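CCMAN5 (Cellulosimicrobium cellulans, PDB 2XSG) probably hydrolyses alpha-mannosidic linkages as a family 92 glycoside hydrolase, and enables mannose-6-phosphate modification of yeast-produced recombinant lysosomal enzymes. Local coordinates at residues L597-G602 and Q686-S691; G330-V335 and L378-A383. All coordinates share one frame; numbering follows the deposited sequence.

Contact 1: L597-G602 and Q686-S691; sequences LFNYTG and QFQVGS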
loop_
_atom_site.group_PDB
_atom_site.type_symbol
_atom_site.label_atom_id
_atom_site.label_comp_id
_atom_site.label_asym_id
_atom_site.label_seq_id
_atom_site.Cartn_x
_atom_site.Cartn_y
_atom_site.Cartn_z
ATOM N N LEU A 597 2.229 15.414 16.217
ATOM C CA LEU A 597 1.303 16.100 17.131
ATOM C C LEU A 597 1.953 17.098 18.087
ATOM O O LEU A 597 1.263 17.886 18.741
ATOM C CB LEU A 597 0.419 15.100 17.881
ATOM C CG LEU A 597 -0.341 14.140 16.955
ATOM C CD1 LEU A 597 -1.254 13.220 17.755
ATOM C CD2 LEU A 597 -1.130 14.897 15.892
ATOM N N PHE A 598 3.279 17.068 18.170
ATOM C CA PHE A 598 4.004 18.055 18.959
ATOM C C PHE A 598 3.796 19.480 18.443
ATOM O O PHE A 598 3.886 20.433 19.226
ATOM C CB PHE A 598 5.493 17.704 19.047
ATOM C CG PHE A 598 5.784 16.498 19.885
ATOM C CD1 PHE A 598 6.170 15.294 19.282
ATOM C CD2 PHE A 598 5.685 16.556 21.276
ATOM C CE1 PHE A 598 6.483 14.168 20.054
ATOM C CE2 PHE A 598 5.989 15.438 22.058
ATOM C CZ PHE A 598 6.384 14.233 21.440
ATOM N N ASN A 599 3.503 19.613 17.141
ATOM C CA ASN A 599 3.118 20.889 16.536
ATOM C C ASN A 599 1.866 21.465 17.208
ATOM O O ASN A 599 1.684 22.674 17.273
ATOM C CB ASN A 599 2.806 20.712 15.042
ATOM C CG ASN A 599 4.043 20.510 14.185
ATOM O OD1 ASN A 599 5.176 20.547 14.665
ATOM N ND2 ASN A 599 3.823 20.283 12.890
ATOM N N TYR A 600 1.002 20.583 17.694
ATOM C CA TYR A 600 -0.250 20.986 18.330
ATOM C C TYR A 600 -0.077 21.315 19.796
ATOM O O TYR A 600 -0.913 22.010 20.369
ATOM C CB TYR A 600 -1.301 19.887 18.208
ATOM C CG TYR A 600 -1.800 19.613 16.798
ATOM C CD1 TYR A 600 -1.045 18.835 15.906
ATOM C CD2 TYR A 600 -3.038 20.095 16.366
ATOM C CE1 TYR A 600 -1.508 18.556 14.618
ATOM C CE2 TYR A 600 -3.514 19.806 15.062
ATOM C CZ TYR A 600 -2.738 19.025 14.207
ATOM O OH TYR A 600 -3.161 18.742 12.927
ATOM N N THR A 601 0.992 20.812 20.412
ATOM C CA THR A 601 1.250 21.100 21.822
ATOM C C THR A 601 2.275 22.199 22.013
ATOM O O THR A 601 2.829 22.332 23.106
ATOM C CB THR A 601 1.764 19.864 22.599
ATOM O OG1 THR A 601 2.948 19.355 21.967
ATOM C CG2 THR A 601 0.684 18.783 22.688
ATOM N N GLY A 602 2.532 22.967 20.954
ATOM C CA GLY A 602 3.463 24.106 20.998
ATOM C C GLY A 602 4.921 23.696 21.047
ATOM O O GLY A 602 5.790 24.465 21.480
ATOM N N GLN A 686 -5.319 20.163 4.928
ATOM C CA GLN A 686 -4.073 20.573 5.622
ATOM C C GLN A 686 -2.963 19.515 5.730
ATOM O O GLN A 686 -3.236 18.299 5.761
ATOM C CB GLN A 686 -4.403 21.138 7.001
ATOM C CG GLN A 686 -5.079 22.512 6.915
ATOM C CD GLN A 686 -5.236 23.173 8.269
ATOM O OE1 GLN A 686 -5.848 24.239 8.369
ATOM N NE2 GLN A 686 -4.679 22.565 9.310
ATOM N N PHE A 687 -1.718 20.000 5.791
ATOM C CA PHE A 687 -0.547 19.157 6.016
ATOM C C PHE A 687 0.283 19.774 7.109
ATOM O O PHE A 687 0.403 20.995 7.159
ATOM C CB PHE A 687 0.265 18.986 4.738
ATOM C CG PHE A 687 -0.500 18.307 3.655
ATOM C CD1 PHE A 687 -0.550 16.924 3.598
ATOM C CD2 PHE A 687 -1.219 19.046 2.723
ATOM C CE1 PHE A 687 -1.285 16.284 2.628
ATOM C CE2 PHE A 687 -1.972 18.407 1.726
ATOM C CZ PHE A 687 -1.990 17.024 1.680
ATOM N N GLN A 688 0.813 18.930 7.995
ATOM C CA GLN A 688 1.693 19.381 9.064
ATOM C C GLN A 688 3.162 19.367 8.638
ATOM O O GLN A 688 3.630 18.413 7.985
ATOM C CB GLN A 688 1.500 18.528 10.328
ATOM C CG GLN A 688 0.126 18.732 11.026
ATOM C CD GLN A 688 0.021 20.082 11.721
ATOM O OE1 GLN A 688 1.000 20.570 12.311
ATOM N NE2 GLN A 688 -1.164 20.700 11.653
ATOM N N VAL A 689 3.884 20.413 9.053
ATOM C CA VAL A 689 5.300 20.573 8.755
ATOM C C VAL A 689 6.125 19.655 9.649
ATOM O O VAL A 689 5.891 19.582 10.866
ATOM C CB VAL A 689 5.749 22.041 8.929
ATOM C CG1 VAL A 689 7.274 22.155 8.919
ATOM C CG2 VAL A 689 5.146 22.908 7.821
ATOM N N GLY A 690 7.070 18.938 9.037
ATOM C CA GLY A 690 7.992 18.070 9.778
ATOM C C GLY A 690 9.435 18.531 9.672
ATOM O O GLY A 690 9.739 19.696 9.945
ATOM N N SER A 691 10.310 17.615 9.263
ATOM C CA SER A 691 11.726 17.906 9.075
ATOM C C SER A 691 12.167 17.477 7.674
ATOM O O SER A 691 12.633 16.346 7.492
ATOM C CB SER A 691 12.551 17.195 10.157
ATOM O OG SER A 691 13.945 17.433 10.004
HETATM O O HOH W 1 7.411 21.189 12.945
#
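Asn599 reaches from the turn 597-602 to the strand 686-689 and spends both hydrogens of its ND2 there. One goes to the backbone carbonyl O of Val689, 3.0 Å from ND2, along a nearly straight N-H...O line of 169° that meets a lone pair in the carbonyl plane. The other goes to the side-chain OE1 of Gln688, 2.9 Å from ND2 and likewise in the plane of its carbonyl. Both acceptors lie close to the plane of the Asn599 amide, so the two bonds together fix its rotation. The amide planes of Asn599 and Gln688 are 53° apart, and the side chains run past one another in opposite directions. Gln688 OE1 also comes within 3.3 Å of Asn599 CB, which makes this the tight, buried part of the contact. A bend at chi2 (-72°) in the Gln688 chain turns its amide back beside Tyr600.

The Tyr600 side is looser. This residue is partly exposed, and its ring meets the Gln688 amide obliquely, with CE1 3.6 Å from Gln688 CD and the phenol OH 3.1 Å from NE2. Val680 touches both Tyr600 and Gln688, and Trp735 of the adjoining strand also touches Gln688. At the other end of the Asn599 amide, a water lies 2.9 Å from OD1 and close to Val689 O, probably bridging the two, although it has other acceptors to serve. Val689, whose carbonyl is used here, is also in backbone hydrogen bonding with Thr734, just before strand 735-737. The turn leading to helix 604-616 is thus joined to the small antiparallel sheet by directional amide chemistry, in which a buried asparagine ties the turn to the strand and helps to orient the glutamine amide.

Contact 2: G330-V335 and L378-A383; sequences GTYRGV and LVYLFA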
loop_
_atom_site.group_PDB
_atom_site.type_symbol
_atom_site.label_atom_id
_atom_site.label_comp_id
_atom_site.label_asym_id
_atom_site.label_seq_id
_atom_site.Cartn_x
_atom_site.Cartn_y
_atom_site.Cartn_z
ATOM N N GLY A 330 -11.504 1.623 -22.322
ATOM C CA GLY A 330 -12.123 2.512 -21.336
ATOM C C GLY A 330 -13.289 1.925 -20.554
ATOM O O GLY A 330 -14.159 2.664 -20.105
ATOM N N THR A 331 -13.306 0.602 -20.388
ATOM C CA THR A 331 -14.344 -0.080 -19.616
ATOM C C THR A 331 -13.786 -0.761 -18.358
ATOM O O THR A 331 -12.591 -1.005 -18.252
ATOM C CB THR A 331 -15.115 -1.125 -20.456
ATOM O OG1 THR A 331 -14.239 -2.185 -20.849
ATOM C CG2 THR A 331 -15.733 -0.487 -21.708
ATOM N N TYR A 332 -14.671 -1.076 -17.415
ATOM C CA TYR A 332 -14.303 -1.763 -16.183
ATOM C C TYR A 332 -15.438 -2.722 -15.801
ATOM O O TYR A 332 -16.531 -2.652 -16.369
ATOM C CB TYR A 332 -14.020 -0.726 -15.081
ATOM C CG TYR A 332 -15.248 -0.116 -14.428
ATOM C CD1 TYR A 332 -15.874 1.021 -14.960
ATOM C CD2 TYR A 332 -15.784 -0.676 -13.265
ATOM C CE1 TYR A 332 -17.025 1.578 -14.338
ATOM C CE2 TYR A 332 -16.907 -0.122 -12.641
ATOM C CZ TYR A 332 -17.531 0.998 -13.185
ATOM O OH TYR A 332 -18.660 1.504 -12.543
ATOM N N ARG A 333 -15.196 -3.639 -14.868
ATOM C CA ARG A 333 -16.285 -4.483 -14.405
ATOM C C ARG A 333 -16.733 -4.054 -13.027
ATOM O O ARG A 333 -15.919 -3.862 -12.129
ATOM C CB ARG A 333 -15.931 -5.977 -14.404
ATOM C CG ARG A 333 -17.087 -6.824 -13.811
ATOM C CD ARG A 333 -16.942 -8.299 -14.055
ATOM N NE ARG A 333 -15.570 -8.697 -13.835
ATOM C CZ ARG A 333 -15.058 -9.103 -12.678
ATOM N NH1 ARG A 333 -15.812 -9.215 -11.588
ATOM N NH2 ARG A 333 -13.774 -9.401 -12.641
ATOM N N GLY A 334 -18.038 -3.903 -12.873
ATOM C CA GLY A 334 -18.617 -3.426 -11.635
ATOM C C GLY A 334 -18.946 -4.578 -10.719
ATOM O O GLY A 334 -19.031 -5.726 -11.166
ATOM N N VAL A 335 -19.134 -4.283 -9.437
ATOM C CA VAL A 335 -19.567 -5.291 -8.461
ATOM C C VAL A 335 -20.919 -5.918 -8.808
ATOM O O VAL A 335 -21.275 -6.948 -8.246
ATOM C CB VAL A 335 -19.572 -4.736 -7.001
ATOM C CG1 VAL A 335 -18.161 -4.541 -6.494
ATOM C CG2 VAL A 335 -20.353 -3.429 -6.912
ATOM N N LEU A 378 -13.326 5.322 -6.438
ATOM C CA LEU A 378 -13.873 4.923 -5.140
ATOM C C LEU A 378 -15.365 5.271 -5.072
ATOM O O LEU A 378 -16.173 4.479 -4.573
ATOM C CB LEU A 378 -13.106 5.609 -4.000
ATOM C CG LEU A 378 -13.455 5.289 -2.540
ATOM C CD1 LEU A 378 -13.488 3.784 -2.282
ATOM C CD2 LEU A 378 -12.419 5.998 -1.637
ATOM N N VAL A 379 -15.703 6.447 -5.606
ATOM C CA VAL A 379 -17.105 6.879 -5.750
ATOM C C VAL A 379 -17.930 5.917 -6.624
ATOM O O VAL A 379 -19.021 5.524 -6.224
ATOM C CB VAL A 379 -17.215 8.348 -6.228
ATOM C CG1 VAL A 379 -18.642 8.693 -6.595
ATOM C CG2 VAL A 379 -16.715 9.298 -5.129
ATOM N N TYR A 380 -17.396 5.515 -7.777
ATOM C CA TYR A 380 -18.089 4.565 -8.661
ATOM C C TYR A 380 -18.306 3.214 -8.016
ATOM O O TYR A 380 -19.342 2.576 -8.240
ATOM C CB TYR A 380 -17.317 4.341 -9.957
ATOM C CG TYR A 380 -17.724 5.217 -11.090
ATOM C CD1 TYR A 380 -17.954 6.574 -10.890
ATOM C CD2 TYR A 380 -17.875 4.698 -12.380
ATOM C CE1 TYR A 380 -18.331 7.396 -11.935
ATOM C CE2 TYR A 380 -18.252 5.523 -13.446
ATOM C CZ TYR A 380 -18.478 6.868 -13.200
ATOM O OH TYR A 380 -18.826 7.715 -14.205
ATOM N N LEU A 381 -17.325 2.789 -7.221
ATOM C CA LEU A 381 -17.374 1.497 -6.542
ATOM C C LEU A 381 -18.543 1.416 -5.566
ATOM O O LEU A 381 -19.266 0.413 -5.543
ATOM C CB LEU A 381 -16.045 1.180 -5.844
ATOM C CG LEU A 381 -16.015 -0.180 -5.135
ATOM C CD1 LEU A 381 -16.111 -1.300 -6.161
ATOM C CD2 LEU A 381 -14.780 -0.350 -4.272
ATOM N N PHE A 382 -18.720 2.467 -4.766
ATOM C CA PHE A 382 -19.860 2.552 -3.835
ATOM C C PHE A 382 -21.180 2.839 -4.558
ATOM O O PHE A 382 -22.229 2.348 -4.158
ATOM C CB PHE A 382 -19.589 3.563 -2.706
ATOM C CG PHE A 382 -18.797 2.970 -1.560
ATOM C CD1 PHE A 382 -19.437 2.284 -0.540
ATOM C CD2 PHE A 382 -17.401 3.035 -1.547
ATOM C CE1 PHE A 382 -18.705 1.691 0.510
ATOM C CE2 PHE A 382 -16.674 2.457 -0.510
ATOM C CZ PHE A 382 -17.332 1.774 0.516
ATOM N N ALA A 383 -21.117 3.616 -5.634
ATOM C CA ALA A 383 -22.289 3.905 -6.442
ATOM C C ALA A 383 -22.823 2.607 -7.064
ATOM O O ALA A 383 -24.056 2.405 -7.147
ATOM C CB ALA A 383 -21.954 4.920 -7.500
#
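The rings of Tyr332 and Tyr380 meet with the phenol end of the first at the edge of the second. Tyr332 OH lies 3.3 Å from Tyr380 CD2, near the plane of the Tyr380 ring, and Tyr332 CE1 approaches the same edge carbon at 3.8 Å. The two side chains cross at about a right angle, and Tyr380 CD2 comes to the Tyr332 ring obliquely. Each ring has further partners: Tyr347 stacks on Tyr332 while His340 meets it at an inclined angle, and Tyr380 takes part in a cation-pi interaction with Arg426 and an edge-to-face contact with Phe345. With CG set between the backbone N and the carbonyl carbon (chi1 78°), the Tyr332 ring projects from its strand towards the helix. Its hydroxyl is hydrogen-bonded to Asp384 OD2, one turn beyond Tyr380, so a polar bond to the helix accompanies the aromatic contact.

The second point of contact is purely aliphatic. Val335 CG1 and Leu381 CD1 touch at 3.8 Å, methyl against methyl, where the two side chains cross. Leu381 extends to this point with its CG anti to the backbone N (chi1 -179°), and it also packs on Tyr347 and Trp351.

All four touching residues are buried. The strand 331-333 pairs antiparallel with 339-341 in a small hairpin, which this contact lays against helix 368-387 of the catalytic domain, an (alpha/alpha)6 barrel in this family; Leu378 and Phe382 of the same helix pack against helix 409-418, and Phe382 also meets helix 427-438.

Contacts 1 and 2 both belong to the catalytic part of the chain but are well separated, with centres 37 Å apart and nearest atoms about 16 Å apart. They follow one another in sequence, contact 2 closing at 383 long before contact 1 opens at 597. Contact 2 is apolar in the main, contact 1 polar. The calcium ion is bound by Asn588, Glu589 and Asp662: the first two precede the turn 597-602 closely in sequence, and Asp662 falls, in sequence, between the two segments of contact 1. No residue of either contact is among these ligands.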